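Local structure of catalase A (Saccharomyces cerevisiae, 1A4E) at residues 166-171 with 469-474; 162-167 with 177-182; 79-84 with 324-329. The protein probably breaks down hydrogen peroxide from peroxisomal oxidases into water and oxygen, as a haem-containing homotetrameric catalase, and so shields the cell from peroxide damage. All coordinates share one frame; numbering follows the deposited sequence.

From the N terminus, 79-84 comes first, in the loop between strands 59-68 and 87-95, and meets 324-329 only after some 240 residues, closing interaction 3 at the antiparallel barrel. Within that span interaction 2 closes a short helical hairpin, joining helix 160-168 to helix 176-182. Interaction 1 starts from the same helix but reaches forward to helix 462-473 of the C-terminal helical region, so its loop crosses that of interaction 3. Interactions 1 and 2 share Leu167 and form one continuous core, where Phe472 packs on Trp164, Val179 and Met180. Interaction 3 stands apart, its centre about 35 Å from that of interaction 2.

Interaction 1 (166-171 with 469-474); sequences FLTTPE and YDMFAR
Met471 reaches across to helix 160-168 and lays its thioether against the last turn, beside the main chain of Leu167 and the methyl of Thr168. The sulfur SD of Met471 rests 3.8 Å from Leu167 O, a van der Waals contact, while CE of Met471 lies 4.2 Å from CG2 of Thr168. The methionine chain leaves its helix fully extended, CG anti to the backbone N (chi1 -180°), and bends only at chi3 (71°), which turns the terminal methyl toward Thr168 CG2 and the rim of the Trp164 ring. The backbones come close, Thr168 CA and Met471 CA 6.7 Å apart, and a slender, unbranched methionine can bend to lie between them. The two side chains meet at about a right angle. This is helix-to-helix packing between the catalase core and helix 462-473 of the C-terminal helical domain of the family. Threonine serves two purposes: OG1 turns back to hydrogen-bond Trp164 O in its own helix, so the hydroxyl is satisfied locally, and CG2 offers the apolar side to Met471. Next along helix 462-473, Phe472 packs on helices 176-182 and 477-487 and also reaches Trp164 of helix 160-168. After helix 160-168 ends, Thr169 turns from this contact, and its OG1 bonds both Asp165 O and Asn391 ND2 of a second subunit.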
loop_
_atom_site.group_PDB
_atom_site.type_symbol
_atom_site.label_atom_id
_atom_site.label_comp_id
_atom_site.label_asym_id
_atom_site.label_seq_id
_atom_site.Cartn_x
_atom_site.Cartn_y
_atom_site.Cartn_z
ATOM N N PHE B 166 5.297 -16.246 29.314
ATOM C CA PHE B 166 3.942 -16.355 28.815
ATOM C C PHE B 166 3.374 -17.737 29.139
ATOM O O PHE B 166 2.267 -17.845 29.666
ATOM C CB PHE B 166 3.907 -16.128 27.295
ATOM C CG PHE B 166 2.496 -16.245 26.731
ATOM C CD1 PHE B 166 1.639 -15.139 26.768
ATOM C CD2 PHE B 166 2.045 -17.473 26.215
ATOM C CE1 PHE B 166 0.327 -15.268 26.296
ATOM C CE2 PHE B 166 0.737 -17.589 25.750
ATOM C CZ PHE B 166 -0.120 -16.489 25.790
ATOM N N LEU B 167 4.132 -18.800 28.837
ATOM C CA LEU B 167 3.659 -20.164 29.030
ATOM C C LEU B 167 3.421 -20.590 30.470
ATOM O O LEU B 167 2.482 -21.334 30.732
ATOM C CB LEU B 167 4.649 -21.116 28.369
ATOM C CG LEU B 167 4.779 -20.979 26.846
ATOM C CD1 LEU B 167 5.898 -21.877 26.344
ATOM C CD2 LEU B 167 3.455 -21.330 26.186
ATOM N N THR B 168 4.221 -20.103 31.418
ATOM C CA THR B 168 4.051 -20.448 32.821
ATOM C C THR B 168 3.045 -19.564 33.556
ATOM O O THR B 168 2.751 -19.837 34.722
ATOM C CB THR B 168 5.413 -20.387 33.563
ATOM O OG1 THR B 168 5.902 -19.044 33.502
ATOM C CG2 THR B 168 6.402 -21.384 32.974
ATOM N N THR B 169 2.512 -18.496 32.929
ATOM C CA THR B 169 1.484 -17.653 33.553
ATOM C C THR B 169 0.269 -18.544 33.786
ATOM O O THR B 169 -0.118 -19.243 32.849
ATOM C CB THR B 169 1.100 -16.481 32.626
ATOM O OG1 THR B 169 2.280 -15.725 32.494
ATOM C CG2 THR B 169 0.019 -15.556 33.150
ATOM N N PRO B 170 -0.316 -18.617 34.997
ATOM C CA PRO B 170 -1.270 -19.650 35.402
ATOM C C PRO B 170 -2.429 -19.890 34.454
ATOM O O PRO B 170 -2.714 -21.037 34.117
ATOM C CB PRO B 170 -1.710 -19.211 36.780
ATOM C CG PRO B 170 -0.431 -18.604 37.312
ATOM C CD PRO B 170 0.002 -17.754 36.131
ATOM N N GLU B 171 -3.038 -18.804 33.961
ATOM C CA GLU B 171 -4.154 -18.890 33.022
ATOM C C GLU B 171 -3.770 -19.280 31.597
ATOM O O GLU B 171 -4.641 -19.564 30.781
ATOM C CB GLU B 171 -4.924 -17.557 32.973
ATOM C CG GLU B 171 -4.149 -16.252 32.788
ATOM C CD GLU B 171 -3.587 -15.584 34.051
ATOM O OE1 GLU B 171 -3.553 -16.184 35.132
ATOM O OE2 GLU B 171 -3.173 -14.430 33.938
ATOM N N TYR B 469 9.854 -25.338 36.266
ATOM C CA TYR B 469 9.989 -26.570 37.037
ATOM C C TYR B 469 8.701 -26.892 37.766
ATOM O O TYR B 469 8.295 -28.050 37.783
ATOM C CB TYR B 469 11.094 -26.464 38.080
ATOM C CG TYR B 469 12.466 -26.084 37.547
ATOM C CD1 TYR B 469 12.873 -26.428 36.251
ATOM C CD2 TYR B 469 13.317 -25.349 38.375
ATOM C CE1 TYR B 469 14.127 -26.030 35.786
ATOM C CE2 TYR B 469 14.572 -24.951 37.913
ATOM C CZ TYR B 469 14.967 -25.295 36.621
ATOM O OH TYR B 469 16.206 -24.898 36.167
ATOM N N ASP B 470 8.015 -25.887 38.325
ATOM C CA ASP B 470 6.756 -26.119 39.007
ATOM C C ASP B 470 5.641 -26.538 38.075
ATOM O O ASP B 470 4.808 -27.354 38.467
ATOM C CB ASP B 470 6.334 -24.863 39.771
ATOM C CG ASP B 470 7.181 -24.555 41.008
ATOM O OD1 ASP B 470 7.985 -25.388 41.443
ATOM O OD2 ASP B 470 7.032 -23.461 41.551
ATOM N N MET B 471 5.635 -26.028 36.836
ATOM C CA MET B 471 4.638 -26.414 35.843
ATOM C C MET B 471 4.876 -27.846 35.371
ATOM O O MET B 471 3.928 -28.629 35.285
ATOM C CB MET B 471 4.690 -25.457 34.644
ATOM C CG MET B 471 3.678 -25.764 33.544
ATOM S SD MET B 471 3.728 -24.617 32.146
ATOM C CE MET B 471 5.266 -25.098 31.411
ATOM N N PHE B 472 6.127 -28.230 35.091
ATOM C CA PHE B 472 6.413 -29.588 34.664
ATOM C C PHE B 472 6.328 -30.639 35.762
ATOM O O PHE B 472 6.107 -31.813 35.470
ATOM C CB PHE B 472 7.788 -29.617 34.018
ATOM C CG PHE B 472 7.718 -29.141 32.571
ATOM C CD1 PHE B 472 7.210 -29.991 31.583
ATOM C CD2 PHE B 472 8.162 -27.860 32.229
ATOM C CE1 PHE B 472 7.151 -29.556 30.259
ATOM C CE2 PHE B 472 8.098 -27.436 30.901
ATOM C CZ PHE B 472 7.594 -28.281 29.917
ATOM N N ALA B 473 6.464 -30.225 37.031
ATOM C CA ALA B 473 6.282 -31.111 38.176
ATOM C C ALA B 473 4.821 -31.527 38.292
ATOM O O ALA B 473 4.497 -32.608 38.789
ATOM C CB ALA B 473 6.655 -30.425 39.482
ATOM N N ARG B 474 3.932 -30.665 37.790
ATOM C CA ARG B 474 2.515 -30.941 37.794
ATOM C C ARG B 474 2.153 -32.009 36.762
ATOM O O ARG B 474 1.075 -32.604 36.816
ATOM C CB ARG B 474 1.819 -29.617 37.547
ATOM C CG ARG B 474 0.377 -29.658 37.973
ATOM C CD ARG B 474 -0.146 -28.262 38.169
ATOM N NE ARG B 474 -1.594 -28.325 38.263
ATOM C CZ ARG B 474 -2.362 -27.262 38.013
ATOM N NH1 ARG B 474 -1.840 -26.081 37.667
ATOM N NH2 ARG B 474 -3.686 -27.401 38.065
#

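Interaction 2 (162-167 with 177-182)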
loop_
_atom_site.group_PDB
_atom_site.type_symbol
_atom_site.label_atom_id
_atom_site.label_comp_id
_atom_site.label_asym_id
_atom_site.label_seq_id
_atom_site.Cartn_x
_atom_site.Cartn_y
_atom_site.Cartn_z
ATOM N N MET B 162 10.765 -14.229 27.758
ATOM C CA MET B 162 9.441 -13.975 27.183
ATOM C C MET B 162 8.704 -15.287 26.943
ATOM O O MET B 162 7.537 -15.439 27.301
ATOM C CB MET B 162 9.438 -13.337 25.801
ATOM C CG MET B 162 10.146 -12.061 25.467
ATOM S SD MET B 162 9.705 -11.642 23.764
ATOM C CE MET B 162 10.708 -12.694 22.756
ATOM N N PHE B 163 9.437 -16.217 26.308
ATOM C CA PHE B 163 8.924 -17.513 25.913
ATOM C C PHE B 163 8.302 -18.226 27.100
ATOM O O PHE B 163 7.113 -18.532 27.085
ATOM C CB PHE B 163 10.087 -18.300 25.322
ATOM C CG PHE B 163 9.785 -19.662 24.706
ATOM C CD1 PHE B 163 9.439 -20.766 25.496
ATOM C CD2 PHE B 163 9.896 -19.811 23.323
ATOM C CE1 PHE B 163 9.210 -22.008 24.905
ATOM C CE2 PHE B 163 9.668 -21.061 22.741
ATOM C CZ PHE B 163 9.323 -22.159 23.527
ATOM N N TRP B 164 9.090 -18.462 28.149
ATOM C CA TRP B 164 8.579 -19.174 29.302
ATOM C C TRP B 164 7.720 -18.348 30.236
ATOM O O TRP B 164 6.884 -18.930 30.927
ATOM C CB TRP B 164 9.747 -19.780 30.053
ATOM C CG TRP B 164 10.314 -20.971 29.294
ATOM C CD1 TRP B 164 11.574 -20.919 28.760
ATOM C CD2 TRP B 164 9.681 -22.168 29.054
ATOM N NE1 TRP B 164 11.745 -22.077 28.180
ATOM C CE2 TRP B 164 10.658 -22.846 28.326
ATOM C CE3 TRP B 164 8.462 -22.788 29.326
ATOM C CZ2 TRP B 164 10.439 -24.138 27.857
ATOM C CZ3 TRP B 164 8.239 -24.083 28.857
ATOM C CH2 TRP B 164 9.221 -24.753 28.130
ATOM N N ASP B 165 7.853 -17.010 30.260
ATOM C CA ASP B 165 6.990 -16.189 31.099
ATOM C C ASP B 165 5.547 -16.261 30.632
ATOM O O ASP B 165 4.651 -16.354 31.470
ATOM C CB ASP B 165 7.406 -14.723 31.082
ATOM C CG ASP B 165 6.759 -13.863 32.155
ATOM O OD1 ASP B 165 6.452 -14.381 33.218
ATOM O OD2 ASP B 165 6.571 -12.669 31.946
ATOM N N PHE B 166 5.297 -16.246 29.314
ATOM C CA PHE B 166 3.942 -16.355 28.815
ATOM C C PHE B 166 3.374 -17.737 29.139
ATOM O O PHE B 166 2.267 -17.845 29.666
ATOM C CB PHE B 166 3.907 -16.128 27.295
ATOM C CG PHE B 166 2.496 -16.245 26.731
ATOM C CD1 PHE B 166 1.639 -15.139 26.768
ATOM C CD2 PHE B 166 2.045 -17.473 26.215
ATOM C CE1 PHE B 166 0.327 -15.268 26.296
ATOM C CE2 PHE B 166 0.737 -17.589 25.750
ATOM C CZ PHE B 166 -0.120 -16.489 25.790
ATOM N N LEU B 167 4.132 -18.800 28.837
ATOM C CA LEU B 167 3.659 -20.164 29.030
ATOM C C LEU B 167 3.421 -20.590 30.470
ATOM O O LEU B 167 2.482 -21.334 30.732
ATOM C CB LEU B 167 4.649 -21.116 28.369
ATOM C CG LEU B 167 4.779 -20.979 26.846
ATOM C CD1 LEU B 167 5.898 -21.877 26.344
ATOM C CD2 LEU B 167 3.455 -21.330 26.186
ATOM N N HIS B 177 0.167 -29.300 27.079
ATOM C CA HIS B 177 0.085 -30.461 26.192
ATOM C C HIS B 177 0.900 -30.165 24.934
ATOM O O HIS B 177 1.701 -30.994 24.496
ATOM C CB HIS B 177 -1.386 -30.717 25.849
ATOM C CG HIS B 177 -1.730 -32.007 25.104
ATOM N ND1 HIS B 177 -2.946 -32.360 24.704
ATOM C CD2 HIS B 177 -0.864 -32.994 24.705
ATOM C CE1 HIS B 177 -2.852 -33.503 24.080
ATOM N NE2 HIS B 177 -1.597 -33.880 24.087
ATOM N N GLN B 178 0.737 -28.945 24.399
ATOM C CA GLN B 178 1.480 -28.525 23.231
ATOM C C GLN B 178 2.962 -28.320 23.509
ATOM O O GLN B 178 3.772 -28.694 22.659
ATOM C CB GLN B 178 0.890 -27.234 22.676
ATOM C CG GLN B 178 1.608 -26.708 21.444
ATOM C CD GLN B 178 1.751 -27.655 20.271
ATOM O OE1 GLN B 178 2.746 -27.664 19.549
ATOM N NE2 GLN B 178 0.741 -28.469 20.030
ATOM N N VAL B 179 3.338 -27.759 24.672
ATOM C CA VAL B 179 4.745 -27.541 24.995
ATOM C C VAL B 179 5.472 -28.879 25.084
ATOM O O VAL B 179 6.621 -28.974 24.656
ATOM C CB VAL B 179 4.827 -26.753 26.316
ATOM C CG1 VAL B 179 6.262 -26.587 26.780
ATOM C CG2 VAL B 179 4.250 -25.366 26.084
ATOM N N MET B 180 4.776 -29.923 25.570
ATOM C CA MET B 180 5.303 -31.275 25.646
ATOM C C MET B 180 5.626 -31.831 24.268
ATOM O O MET B 180 6.684 -32.429 24.067
ATOM C CB MET B 180 4.293 -32.202 26.308
ATOM C CG MET B 180 4.112 -32.034 27.810
ATOM S SD MET B 180 5.550 -32.603 28.739
ATOM C CE MET B 180 5.188 -34.327 28.582
ATOM N N ILE B 181 4.709 -31.625 23.307
ATOM C CA ILE B 181 4.914 -32.070 21.930
ATOM C C ILE B 181 6.028 -31.265 21.256
ATOM O O ILE B 181 6.878 -31.846 20.586
ATOM C CB ILE B 181 3.584 -31.929 21.143
ATOM C CG1 ILE B 181 2.536 -32.853 21.741
ATOM C CG2 ILE B 181 3.789 -32.307 19.675
ATOM C CD1 ILE B 181 1.123 -32.561 21.221
ATOM N N LEU B 182 6.064 -29.941 21.485
ATOM C CA LEU B 182 7.038 -29.039 20.892
ATOM C C LEU B 182 8.467 -29.409 21.261
ATOM O O LEU B 182 9.343 -29.470 20.400
ATOM C CB LEU B 182 6.738 -27.604 21.349
ATOM C CG LEU B 182 7.700 -26.493 20.935
ATOM C CD1 LEU B 182 7.612 -26.274 19.445
ATOM C CD2 LEU B 182 7.359 -25.222 21.670
#
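Helices 162-167 and 177-182 run roughly antiparallel, their axes 147° apart in direction and 12.8 Å at closest approach, with Leu167 and Val179 the nearest backbone positions. So wide a spacing has to be filled by large side chains, and Val179 meets two of them with its two branches. Val179 CG1, anti to the backbone N (chi1 175°), touches the far rim of the Trp164 indole obliquely, 3.7 Å from Trp164 CH2. Val179 CG2 turns instead to the leucine fork, 3.9 Å from Leu167 CD1. A beta-branched residue suits this spot because one short side chain can serve both neighbours. One turn on, Leu182 comes from the opposite direction to Phe163, and its CD2 lies at the edge of that ring, 4.1 Å from Phe163 CZ. Phe163 CD1 covers one indole face toward the rim. The contact is buried and wholly apolar; the indole nitrogen, Trp164 NE1, bonds His456 ND1 outside it. Leu182 lies about 10 Å, side chain to side chain, from active-site Asn129: core packing near the haem pocket, not part of it. The hairpin packs on helix 141-149 through Phe163, on His456 of helix 445-457, and on helix 462-473, whose Phe472 touches Val179.

Interaction 3 (79-84 with 324-329); sequences AMFSKI and PYQEAS
Ala79 O, at the start of the short 3-10 turn whose Met80 and Phe81 meet Gln326, accepts hydrogen bonds from three donors: the backbone N of Ser82 at 3.1 Å, the hydroxyl OG of Ser82 at 2.9 Å, and Lys86 NZ. The serine hydroxyl sits in the carbonyl plane on a lone pair, with a C=O...donor angle of 139°, and the two bonds from Ser82 fasten the turn. Phe81 then meets the end of Gln326, whose NE2 lies 3.5 Å from Phe81 CE2 in an oblique approach, ring and amide planes only 22° apart. The glutamine is extended beyond CG (chi2 -180°), which carries its amide out to the ring. Met80 CG covers one face of the Phe81 ring over its centre. A buried amide needs polar partners, and Gln326 finds them outside the pair: NE2 bonds Ser78 OG, and OE1 accepts a weak bond from Trp126 NE1. The contact sets the loop between strands 59-68 and 87-95 against strand 326-328, which pairs antiparallel with strand 203-206 in the beta-barrel sheet of the catalase fold, while Leu124 of strand 122-129 packs on Met80 and Gln326, and Trp126 on Phe81.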
loop_
_atom_site.group_PDB
_atom_site.type_symbol
_atom_site.label_atom_id
_atom_site.label_comp_id
_atom_site.label_asym_id
_atom_site.label_seq_id
_atom_site.Cartn_x
_atom_site.Cartn_y
_atom_site.Cartn_z
ATOM N N ALA B 79 -18.500 -32.335 -2.895
ATOM C CA ALA B 79 -18.234 -32.939 -4.195
ATOM C C ALA B 79 -16.858 -33.564 -4.362
ATOM O O ALA B 79 -16.739 -34.565 -5.063
ATOM C CB ALA B 79 -18.398 -31.904 -5.293
ATOM N N MET B 80 -15.816 -33.052 -3.693
ATOM C CA MET B 80 -14.492 -33.639 -3.822
ATOM C C MET B 80 -14.424 -35.059 -3.271
ATOM O O MET B 80 -13.555 -35.831 -3.660
ATOM C CB MET B 80 -13.462 -32.761 -3.111
ATOM C CG MET B 80 -13.560 -32.655 -1.603
ATOM S SD MET B 80 -12.230 -31.651 -0.899
ATOM C CE MET B 80 -10.794 -32.639 -1.198
ATOM N N PHE B 81 -15.366 -35.419 -2.392
ATOM C CA PHE B 81 -15.442 -36.748 -1.806
ATOM C C PHE B 81 -16.491 -37.639 -2.471
ATOM O O PHE B 81 -16.585 -38.805 -2.113
ATOM C CB PHE B 81 -15.788 -36.656 -0.320
ATOM C CG PHE B 81 -14.804 -35.895 0.551
ATOM C CD1 PHE B 81 -13.435 -36.164 0.486
ATOM C CD2 PHE B 81 -15.285 -34.942 1.444
ATOM C CE1 PHE B 81 -12.550 -35.474 1.319
ATOM C CE2 PHE B 81 -14.395 -34.258 2.274
ATOM C CZ PHE B 81 -13.029 -34.523 2.214
ATOM N N SER B 82 -17.252 -37.177 -3.471
ATOM C CA SER B 82 -18.377 -37.934 -4.006
ATOM C C SER B 82 -18.173 -39.286 -4.669
ATOM O O SER B 82 -19.115 -40.077 -4.665
ATOM C CB SER B 82 -19.146 -37.058 -4.983
ATOM O OG SER B 82 -18.353 -36.694 -6.097
ATOM N N LYS B 83 -17.013 -39.599 -5.258
ATOM C CA LYS B 83 -16.781 -40.895 -5.898
ATOM C C LYS B 83 -15.390 -41.388 -5.532
ATOM O O LYS B 83 -14.472 -40.594 -5.335
ATOM C CB LYS B 83 -16.811 -40.856 -7.440
ATOM C CG LYS B 83 -18.038 -40.316 -8.182
ATOM C CD LYS B 83 -17.859 -38.826 -8.549
ATOM C CE LYS B 83 -19.016 -38.232 -9.371
ATOM N NZ LYS B 83 -18.706 -36.884 -9.822
ATOM N N ILE B 84 -15.221 -42.712 -5.427
ATOM C CA ILE B 84 -13.926 -43.313 -5.135
ATOM C C ILE B 84 -13.065 -43.258 -6.389
ATOM O O ILE B 84 -13.469 -43.629 -7.490
ATOM C CB ILE B 84 -14.121 -44.783 -4.650
ATOM C CG1 ILE B 84 -14.816 -44.725 -3.293
ATOM C CG2 ILE B 84 -12.790 -45.535 -4.531
ATOM C CD1 ILE B 84 -15.016 -46.073 -2.583
ATOM N N PRO B 324 -19.092 -26.238 0.471
ATOM C CA PRO B 324 -20.314 -26.761 1.063
ATOM C C PRO B 324 -20.132 -28.096 1.770
ATOM O O PRO B 324 -19.339 -28.935 1.337
ATOM C CB PRO B 324 -21.288 -26.822 -0.096
ATOM C CG PRO B 324 -20.498 -26.504 -1.336
ATOM C CD PRO B 324 -19.394 -25.616 -0.811
ATOM N N TYR B 325 -20.886 -28.232 2.873
ATOM C CA TYR B 325 -20.925 -29.380 3.784
ATOM C C TYR B 325 -19.737 -29.479 4.734
ATOM O O TYR B 325 -19.659 -30.424 5.521
ATOM C CB TYR B 325 -21.050 -30.716 3.004
ATOM C CG TYR B 325 -22.299 -30.764 2.126
ATOM C CD1 TYR B 325 -23.564 -30.970 2.686
ATOM C CD2 TYR B 325 -22.177 -30.551 0.751
ATOM C CE1 TYR B 325 -24.698 -30.960 1.870
ATOM C CE2 TYR B 325 -23.302 -30.544 -0.067
ATOM C CZ TYR B 325 -24.554 -30.749 0.499
ATOM O OH TYR B 325 -25.657 -30.709 -0.318
ATOM N N GLN B 326 -18.799 -28.519 4.680
ATOM C CA GLN B 326 -17.690 -28.445 5.618
ATOM C C GLN B 326 -17.708 -27.061 6.240
ATOM O O GLN B 326 -17.589 -26.037 5.571
ATOM C CB GLN B 326 -16.360 -28.651 4.932
ATOM C CG GLN B 326 -16.185 -30.064 4.440
ATOM C CD GLN B 326 -14.856 -30.298 3.752
ATOM O OE1 GLN B 326 -13.792 -30.012 4.282
ATOM N NE2 GLN B 326 -14.878 -30.851 2.548
ATOM N N GLU B 327 -17.930 -27.054 7.551
ATOM C CA GLU B 327 -18.027 -25.828 8.320
ATOM C C GLU B 327 -17.167 -25.870 9.574
ATOM O O GLU B 327 -16.669 -26.921 9.974
ATOM C CB GLU B 327 -19.489 -25.585 8.696
ATOM C CG GLU B 327 -20.332 -24.929 7.608
ATOM C CD GLU B 327 -19.936 -23.486 7.291
ATOM O OE1 GLU B 327 -20.030 -22.635 8.167
ATOM O OE2 GLU B 327 -19.539 -23.190 6.167
ATOM N N ALA B 328 -16.949 -24.701 10.177
ATOM C CA ALA B 328 -16.159 -24.596 11.390
ATOM C C ALA B 328 -17.019 -24.801 12.631
ATOM O O ALA B 328 -18.234 -24.579 12.598
ATOM C CB ALA B 328 -15.530 -23.223 11.472
ATOM N N SER B 329 -16.411 -25.261 13.727
ATOM C CA SER B 329 -17.138 -25.402 14.984
ATOM C C SER B 329 -16.990 -24.137 15.823
ATOM O O SER B 329 -16.272 -23.212 15.439
ATOM C CB SER B 329 -16.610 -26.587 15.787
ATOM O OG SER B 329 -15.315 -26.345 16.322
#